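Local atomic coordinates of putative cell wall hydrolase phosphatase-associated protein (Clostridioides difficile, PDB entry 7CFL), a protein that probably acts as a cysteine endopeptidase that cleaves peptidoglycan during cell-wall autolysis, this chain being the C-terminal NlpC/P60 catalytic domain of the longer autolysin. Residues 81-86 with 92-97; 98-103 with 120-125; 108-113 with 125-130. All coordinates share one frame; numbering follows the deposited sequence.

Contact 1: 81-86 with 92-97; sequences LVFFDT and GSVSHV
F83 places its ring carbon CG beside its backbone N (chi1 -58°), while V97 holds CG2 anti to its N with CG1 in the crowded position (chi1 58°), and the two side chains run alongside each other on one face of an antiparallel beta hairpin. Close packing shows in F83 CD1 at 3.7 Å from V97 CB, with V94 CG1 at 3.8 Å from F83 CB further along. Q64 of helix 61-64 closes over this apolar face. F83 and V97 form a non-hydrogen-bonded pair; F84 and H96, on the other face, form the next, hydrogen-bonded one, with F84 N donating to H96 O over 3.1 Å from above the carbonyl plane. A classic beta bulge interrupts the ladder, since S95 and H96 both face F84. F84 O is gripped twice: S95 N approaches in the carbonyl plane at 3.0 Å, nearly straight at 172°, whereas H96 N is more bent at 3.2 Å. In the conformer described here, H96 packs on C41 and bonds H108 through NE2, consistent with the Cys-His-His site of NlpC/P60 peptidases. Beyond the bulge, T86 OG1 and S95 OG meet at 2.8 Å in a hydrogen bond.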
loop_
_atom_site.group_PDB
_atom_site.type_symbol
_atom_site.label_atom_id
_atom_site.label_comp_id
_atom_site.label_asym_id
_atom_site.label_seq_id
_atom_site.Cartn_x
_atom_site.Cartn_y
_atom_site.Cartn_z
ATOM N N LEU A 81 6.016 2.537 -0.673
ATOM C CA LEU A 81 4.977 1.604 -1.129
ATOM C C LEU A 81 5.565 0.202 -1.156
ATOM O O LEU A 81 6.696 0.040 -1.662
ATOM C CB LEU A 81 4.467 2.041 -2.511
ATOM C CG LEU A 81 3.849 3.431 -2.554
ATOM C CD1 LEU A 81 3.374 3.779 -3.951
ATOM C CD2 LEU A 81 2.705 3.551 -1.572
ATOM N N VAL A 82 4.816 -0.777 -0.641
ATOM C CA VAL A 82 5.258 -2.196 -0.624
ATOM C C VAL A 82 4.259 -2.990 -1.454
ATOM O O VAL A 82 3.049 -2.709 -1.345
ATOM C CB VAL A 82 5.401 -2.729 0.815
ATOM C CG1 VAL A 82 6.679 -2.206 1.463
ATOM C CG2 VAL A 82 4.151 -2.477 1.654
ATOM N N PHE A 83 4.731 -3.886 -2.305
ATOM C CA PHE A 83 3.915 -4.599 -3.330
ATOM C C PHE A 83 3.947 -6.122 -3.088
ATOM O O PHE A 83 4.952 -6.747 -2.715
ATOM C CB PHE A 83 4.402 -4.244 -4.733
ATOM C CG PHE A 83 4.340 -2.772 -5.015
ATOM C CD1 PHE A 83 3.101 -2.209 -5.341
ATOM C CD2 PHE A 83 5.403 -1.906 -4.788
ATOM C CE1 PHE A 83 2.975 -0.847 -5.534
ATOM C CE2 PHE A 83 5.272 -0.537 -4.992
ATOM C CZ PHE A 83 4.043 -0.006 -5.336
ATOM N N PHE A 84 2.835 -6.783 -3.364
ATOM C CA PHE A 84 2.630 -8.235 -3.155
ATOM C C PHE A 84 1.927 -8.859 -4.352
ATOM O O PHE A 84 1.201 -8.157 -5.077
ATOM C CB PHE A 84 1.839 -8.497 -1.880
ATOM C CG PHE A 84 2.389 -7.780 -0.680
ATOM C CD1 PHE A 84 3.276 -8.409 0.187
ATOM C CD2 PHE A 84 2.102 -6.440 -0.488
ATOM C CE1 PHE A 84 3.774 -7.718 1.279
ATOM C CE2 PHE A 84 2.606 -5.755 0.598
ATOM C CZ PHE A 84 3.459 -6.390 1.467
ATOM N N ASP A 85 2.130 -10.158 -4.532
ATOM C CA ASP A 85 1.405 -10.966 -5.548
ATOM C C ASP A 85 0.259 -11.742 -4.867
ATOM O O ASP A 85 0.035 -11.551 -3.659
ATOM C CB ASP A 85 2.394 -11.832 -6.343
ATOM C CG ASP A 85 3.177 -12.850 -5.538
ATOM O OD1 ASP A 85 4.277 -13.227 -5.995
ATOM O OD2 ASP A 85 2.691 -13.251 -4.467
ATOM N N THR A 86 -0.445 -12.584 -5.635
ATOM C CA THR A 86 -1.580 -13.446 -5.181
ATOM C C THR A 86 -1.026 -14.858 -4.925
ATOM O O THR A 86 -0.010 -15.224 -5.563
ATOM C CB THR A 86 -2.749 -13.315 -6.171
ATOM O OG1 THR A 86 -3.340 -12.046 -5.895
ATOM C CG2 THR A 86 -3.813 -14.389 -6.078
ATOM N N GLY A 92 3.342 -14.199 -10.770
ATOM C CA GLY A 92 4.123 -13.296 -9.902
ATOM C C GLY A 92 3.690 -11.849 -10.108
ATOM O O GLY A 92 4.401 -10.933 -9.631
ATOM N N SER A 93 2.554 -11.635 -10.783
ATOM C CA SER A 93 2.018 -10.285 -11.106
ATOM C C SER A 93 1.638 -9.576 -9.800
ATOM O O SER A 93 1.022 -10.220 -8.928
ATOM C CB SER A 93 0.849 -10.355 -12.057
ATOM O OG SER A 93 0.333 -9.058 -12.315
ATOM N N VAL A 94 2.046 -8.316 -9.647
ATOM C CA VAL A 94 1.667 -7.488 -8.474
ATOM C C VAL A 94 0.143 -7.260 -8.513
ATOM O O VAL A 94 -0.368 -6.877 -9.572
ATOM C CB VAL A 94 2.447 -6.165 -8.455
ATOM C CG1 VAL A 94 1.867 -5.189 -7.443
ATOM C CG2 VAL A 94 3.941 -6.401 -8.209
ATOM N N SER A 95 -0.521 -7.537 -7.399
ATOM C CA SER A 95 -1.995 -7.447 -7.224
ATOM C C SER A 95 -2.389 -6.714 -5.922
ATOM O O SER A 95 -3.619 -6.541 -5.682
ATOM C CB SER A 95 -2.576 -8.834 -7.259
ATOM O OG SER A 95 -1.953 -9.665 -6.286
ATOM N N HIS A 96 -1.420 -6.298 -5.096
ATOM C CA HIS A 96 -1.701 -5.622 -3.802
ATOM C C HIS A 96 -0.578 -4.637 -3.472
ATOM O O HIS A 96 0.579 -4.796 -3.950
ATOM C CB HIS A 96 -1.941 -6.656 -2.689
ATOM C CG HIS A 96 -2.602 -6.089 -1.476
ATOM N ND1 HIS A 96 -3.924 -5.623 -1.484
ATOM C CD2 HIS A 96 -2.127 -5.887 -0.229
ATOM C CE1 HIS A 96 -4.221 -5.187 -0.278
ATOM N NE2 HIS A 96 -3.127 -5.332 0.514
ATOM N N VAL A 97 -0.912 -3.622 -2.699
ATOM C CA VAL A 97 0.027 -2.537 -2.302
ATOM C C VAL A 97 -0.434 -2.009 -0.951
ATOM O O VAL A 97 -1.669 -1.865 -0.727
ATOM C CB VAL A 97 0.081 -1.404 -3.352
ATOM C CG1 VAL A 97 -1.282 -0.758 -3.629
ATOM C CG2 VAL A 97 1.049 -0.311 -2.984
#

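Contact 2: 98-103 with 120-125; sequences GIYIGN and SNINSS
Y100 lays the CE1 corner of its ring against the terminal methyl of I122, CE1 to CD1 3.8 Å, the side chains crossing at about a right angle. Keeping CG anti to the backbone N (chi1 -169°) swings the ring toward I122 although the CA atoms of Y100 and I122 are 8.7 Å apart. Behind the ring, G102 N lies 3.7 Å above its plane, and the hydroxyl is tied to G104 N. L76 packs on both. The wide spacing follows from topology: in the antiparallel sheet of this NlpC/P60 domain, strand 105-110 runs between strands 96-102 and 118-121, so the Y100 ring reaches I122 just past strand 118-121. In the turn between strands 96-102 and 105-110, N103 O accepts from N121 ND2 at 3.0 Å, in the carbonyl plane and on a lone pair; D105 OD1 takes a second bond from ND2. N121 OD1 accepts from N123 N at 3.0 Å, an Asx turn. N121 O, opening a type I turn to S124, accepts from S124 N at 3.1 Å and S124 OG at 3.0 Å. S124 sits at the N-cap of the weakly bonded helix 125-128, its OG making a weak bond to Y127 N.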
loop_
_atom_site.group_PDB
_atom_site.type_symbol
_atom_site.label_atom_id
_atom_site.label_comp_id
_atom_site.label_asym_id
_atom_site.label_seq_id
_atom_site.Cartn_x
_atom_site.Cartn_y
_atom_site.Cartn_z
ATOM N N GLY A 98 0.522 -1.621 -0.134
ATOM C CA GLY A 98 0.349 -0.948 1.155
ATOM C C GLY A 98 1.387 0.135 1.309
ATOM O O GLY A 98 2.324 0.201 0.471
ATOM N N ILE A 99 1.219 0.972 2.320
ATOM C CA ILE A 99 2.159 2.070 2.664
ATOM C C ILE A 99 2.921 1.606 3.888
ATOM O O ILE A 99 2.319 1.317 4.910
ATOM C CB ILE A 99 1.449 3.416 2.923
ATOM C CG1 ILE A 99 0.612 3.845 1.717
ATOM C CG2 ILE A 99 2.436 4.487 3.350
ATOM C CD1 ILE A 99 -0.297 5.030 1.973
ATOM N N TYR A 100 4.227 1.458 3.742
ATOM C CA TYR A 100 5.062 1.072 4.898
ATOM C C TYR A 100 5.054 2.162 5.986
ATOM O O TYR A 100 5.238 3.387 5.686
ATOM C CB TYR A 100 6.450 0.731 4.380
ATOM C CG TYR A 100 7.305 0.077 5.434
ATOM C CD1 TYR A 100 7.084 -1.246 5.779
ATOM C CD2 TYR A 100 8.275 0.790 6.140
ATOM C CE1 TYR A 100 7.887 -1.898 6.719
ATOM C CE2 TYR A 100 9.048 0.159 7.112
ATOM C CZ TYR A 100 8.828 -1.171 7.426
ATOM O OH TYR A 100 9.562 -1.797 8.404
ATOM N N ILE A 101 4.927 1.723 7.247
ATOM C CA ILE A 101 4.934 2.644 8.419
ATOM C C ILE A 101 6.190 2.383 9.244
ATOM O O ILE A 101 6.973 3.350 9.484
ATOM C CB ILE A 101 3.567 2.665 9.161
ATOM C CG1 ILE A 101 3.086 1.347 9.767
ATOM C CG2 ILE A 101 2.526 3.169 8.178
ATOM C CD1 ILE A 101 1.610 1.373 10.170
ATOM N N GLY A 102 6.469 1.138 9.556
ATOM C CA GLY A 102 7.732 0.806 10.245
ATOM C C GLY A 102 7.522 -0.389 11.124
ATOM O O GLY A 102 6.344 -0.729 11.374
ATOM N N ASN A 103 8.604 -1.035 11.561
ATOM C CA ASN A 103 8.476 -2.238 12.421
ATOM C C ASN A 103 7.747 -3.354 11.655
ATOM O O ASN A 103 7.096 -4.181 12.332
ATOM C CB ASN A 103 7.763 -1.877 13.727
ATOM C CG ASN A 103 8.593 -0.918 14.555
ATOM O OD1 ASN A 103 8.247 0.252 14.718
ATOM N ND2 ASN A 103 9.724 -1.405 15.035
ATOM N N SER A 120 -1.378 -4.234 8.877
ATOM C CA SER A 120 -0.886 -5.629 8.811
ATOM C C SER A 120 0.640 -5.563 8.752
ATOM O O SER A 120 1.168 -4.466 8.451
ATOM C CB SER A 120 -1.411 -6.383 7.626
ATOM O OG SER A 120 -2.815 -6.264 7.511
ATOM N N ASN A 121 1.287 -6.678 9.073
ATOM C CA ASN A 121 2.762 -6.793 9.149
ATOM C C ASN A 121 3.277 -7.558 7.914
ATOM O O ASN A 121 2.893 -8.703 7.681
ATOM C CB ASN A 121 3.177 -7.408 10.484
ATOM C CG ASN A 121 4.619 -7.088 10.780
ATOM O OD1 ASN A 121 5.499 -7.679 10.170
ATOM N ND2 ASN A 121 4.846 -6.092 11.630
ATOM N N ILE A 122 4.176 -6.954 7.152
ATOM C CA ILE A 122 4.740 -7.583 5.919
ATOM C C ILE A 122 5.571 -8.832 6.293
ATOM O O ILE A 122 5.842 -9.619 5.373
ATOM C CB ILE A 122 5.523 -6.537 5.097
ATOM C CG1 ILE A 122 6.904 -6.238 5.687
ATOM C CG2 ILE A 122 4.687 -5.267 4.897
ATOM C CD1 ILE A 122 7.696 -5.240 4.900
ATOM N N ASN A 123 5.928 -9.037 7.572
ATOM C CA ASN A 123 6.758 -10.181 8.035
ATOM C C ASN A 123 5.866 -11.339 8.484
ATOM O O ASN A 123 6.413 -12.441 8.731
ATOM C CB ASN A 123 7.739 -9.791 9.144
ATOM C CG ASN A 123 8.690 -8.700 8.709
ATOM O OD1 ASN A 123 9.335 -8.824 7.667
ATOM N ND2 ASN A 123 8.805 -7.649 9.514
ATOM N N SER A 124 4.553 -11.128 8.575
ATOM C CA SER A 124 3.575 -12.192 8.906
ATOM C C SER A 124 3.683 -13.280 7.833
ATOM O O SER A 124 4.045 -12.949 6.683
ATOM C CB SER A 124 2.180 -11.649 8.998
ATOM O OG SER A 124 1.698 -11.404 7.694
ATOM N N SER A 125 3.380 -14.526 8.189
ATOM C CA SER A 125 3.472 -15.694 7.277
ATOM C C SER A 125 2.712 -15.390 5.980
ATOM O O SER A 125 3.265 -15.684 4.900
ATOM C CB SER A 125 2.993 -16.968 7.933
ATOM O OG SER A 125 1.619 -16.891 8.285
#

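Contact 3: 108-113 with 125-130; sequences HASSGS and SYYSSR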
loop_
_atom_site.group_PDB
_atom_site.type_symbol
_atom_site.label_atom_id
_atom_site.label_comp_id
_atom_site.label_asym_id
_atom_site.label_seq_id
_atom_site.Cartn_x
_atom_site.Cartn_y
_atom_site.Cartn_z
ATOM N N HIS A 108 -3.101 -0.320 4.709
ATOM C CA HIS A 108 -3.595 -0.735 3.375
ATOM C C HIS A 108 -5.101 -0.923 3.424
ATOM O O HIS A 108 -5.656 -1.124 4.513
ATOM C CB HIS A 108 -2.890 -1.997 2.841
ATOM C CG HIS A 108 -3.042 -3.218 3.677
ATOM N ND1 HIS A 108 -3.284 -4.469 3.130
ATOM C CD2 HIS A 108 -3.056 -3.392 5.014
ATOM C CE1 HIS A 108 -3.382 -5.356 4.094
ATOM N NE2 HIS A 108 -3.247 -4.725 5.254
ATOM N N ALA A 109 -5.669 -1.008 2.245
ATOM C CA ALA A 109 -7.103 -1.313 2.085
ATOM C C ALA A 109 -7.168 -2.836 1.865
ATOM O O ALA A 109 -6.878 -3.299 0.738
ATOM C CB ALA A 109 -7.593 -0.542 0.927
ATOM N N SER A 110 -7.432 -3.612 2.910
ATOM C CA SER A 110 -7.302 -5.085 2.860
ATOM C C SER A 110 -8.584 -5.668 2.274
ATOM O O SER A 110 -9.647 -5.465 2.879
ATOM C CB SER A 110 -7.009 -5.671 4.201
ATOM O OG SER A 110 -7.271 -7.058 4.170
ATOM N N SER A 111 -8.475 -6.457 1.206
ATOM C CA SER A 111 -9.583 -7.309 0.705
ATOM C C SER A 111 -9.556 -8.697 1.372
ATOM O O SER A 111 -10.276 -9.589 0.886
ATOM C CB SER A 111 -9.535 -7.391 -0.781
ATOM O OG SER A 111 -8.474 -8.228 -1.187
ATOM N N GLY A 112 -8.777 -8.882 2.450
ATOM C CA GLY A 112 -8.883 -10.035 3.367
ATOM C C GLY A 112 -10.175 -9.985 4.167
ATOM O O GLY A 112 -11.108 -9.239 3.753
ATOM N N SER A 113 -10.234 -10.714 5.288
ATOM C CA SER A 113 -11.448 -10.873 6.137
ATOM C C SER A 113 -11.981 -9.509 6.601
ATOM O O SER A 113 -13.217 -9.396 6.731
ATOM C CB SER A 113 -11.191 -11.790 7.313
ATOM O OG SER A 113 -10.108 -11.318 8.100
ATOM N N SER A 125 3.380 -14.526 8.189
ATOM C CA SER A 125 3.472 -15.694 7.277
ATOM C C SER A 125 2.712 -15.390 5.980
ATOM O O SER A 125 3.265 -15.684 4.900
ATOM C CB SER A 125 2.993 -16.968 7.933
ATOM O OG SER A 125 1.619 -16.891 8.285
ATOM N N TYR A 126 1.529 -14.774 6.077
ATOM C CA TYR A 126 0.652 -14.502 4.911
ATOM C C TYR A 126 1.358 -13.572 3.913
ATOM O O TYR A 126 1.498 -13.975 2.732
ATOM C CB TYR A 126 -0.717 -13.955 5.331
ATOM C CG TYR A 126 -1.689 -13.788 4.187
ATOM C CD1 TYR A 126 -1.782 -14.739 3.176
ATOM C CD2 TYR A 126 -2.534 -12.687 4.113
ATOM C CE1 TYR A 126 -2.670 -14.597 2.123
ATOM C CE2 TYR A 126 -3.433 -12.529 3.065
ATOM C CZ TYR A 126 -3.498 -13.489 2.068
ATOM O OH TYR A 126 -4.373 -13.352 1.030
ATOM N N TYR A 127 1.806 -12.389 4.343
ATOM C CA TYR A 127 2.361 -11.365 3.411
ATOM C C TYR A 127 3.801 -11.700 2.986
ATOM O O TYR A 127 4.119 -11.474 1.809
ATOM C CB TYR A 127 2.211 -9.952 3.974
ATOM C CG TYR A 127 0.767 -9.528 4.107
ATOM C CD1 TYR A 127 0.024 -9.089 3.021
ATOM C CD2 TYR A 127 0.136 -9.596 5.331
ATOM C CE1 TYR A 127 -1.303 -8.712 3.160
ATOM C CE2 TYR A 127 -1.193 -9.231 5.489
ATOM C CZ TYR A 127 -1.917 -8.794 4.397
ATOM O OH TYR A 127 -3.232 -8.445 4.549
ATOM N N SER A 128 4.641 -12.219 3.880
ATOM C CA SER A 128 6.107 -12.284 3.645
ATOM C C SER A 128 6.433 -13.029 2.331
ATOM O O SER A 128 7.230 -12.507 1.521
ATOM C CB SER A 128 6.832 -12.891 4.817
ATOM O OG SER A 128 8.229 -12.686 4.678
ATOM N N SER A 129 5.833 -14.198 2.093
ATOM C CA SER A 129 6.098 -15.032 0.884
ATOM C C SER A 129 5.571 -14.360 -0.403
ATOM O O SER A 129 6.067 -14.700 -1.493
ATOM C CB SER A 129 5.550 -16.435 1.063
ATOM O OG SER A 129 4.129 -16.446 1.055
ATOM N N ARG A 130 4.617 -13.426 -0.296
ATOM C CA ARG A 130 3.979 -12.748 -1.457
ATOM C C ARG A 130 4.679 -11.420 -1.789
ATOM O O ARG A 130 4.389 -10.845 -2.868
ATOM C CB ARG A 130 2.497 -12.516 -1.156
ATOM C CG ARG A 130 1.696 -13.795 -0.969
ATOM C CD ARG A 130 0.376 -13.537 -0.268
ATOM N NE ARG A 130 -0.458 -12.673 -1.076
ATOM C CZ ARG A 130 -1.227 -11.677 -0.627
ATOM N NH1 ARG A 130 -1.275 -11.369 0.664
ATOM N NH2 ARG A 130 -1.945 -10.971 -1.487
#
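H108, on strand 105-110 of the antiparallel sheet in this NlpC/P60 domain, turns the CE1 edge of its imidazole to the hydroxyl of Y127 from the short, weakly bonded helix 125-128. The OH atom of Y127 lies near the imidazole plane, 3.1 Å from H108 CE1, and no hydrogen bond is formed between the two residues. CG of H108 sits between its backbone N and carbonyl carbon (chi1 61°), which carries the ring toward the helix. The two rings come from opposite directions with centroids 5.6 Å apart and planes at 83°, an oblique meeting. Both imidazole nitrogens already have partners, H96 for ND1 and S120 for NE2. That pair of bonds fixes the rotation of the ring and explains why a carbon, CE1, is what faces the tyrosine. Since H108 probably belongs to the active site, Y127 would stand in the second shell behind it.

Two residues on, S110 approaches the same hydroxyl more loosely, its OG being 4.3 Å from Y127 OH. S110 OG instead accepts from G112 N at 2.9 Å, forming an ST turn as the chain moves on from the strand.

On the helix side, Y127 is backed by its neighbour, Y126 CD2 standing 3.9 Å above one face of the Y127 ring, offset toward its rim. R130 in turn places NH1 3.3 Å above the Y126 ring plane, also near the rim. S120 packs on Y127 as well, so strand 118-121 also borders the Y127 ring. Along the backbone, R130 N donates to Y127 O, 2.9 Å away.

All three contacts tie into one antiparallel sheet. Contacts 1 and 2 share strand 96-102 and are stitched by V82 N to G98 O, 2.9 Å; F84 CZ also packs against I122 CG2, 3.8 Å. A polar relay runs through all three: H96 NE2 of contact 1 to H108 ND1 of contact 3, 2.8 Å, then H108 NE2 to S120 OG of contact 2, 2.8 Å. A citrate, probably from the crystallisation liquor, lies about 5 Å from the H96 side chain, consistent with a pocket at this probable active site. Contact 3 is also fastened to contact 1 by R130 NE to D85 O, 2.9 Å, and shares S125 with contact 2.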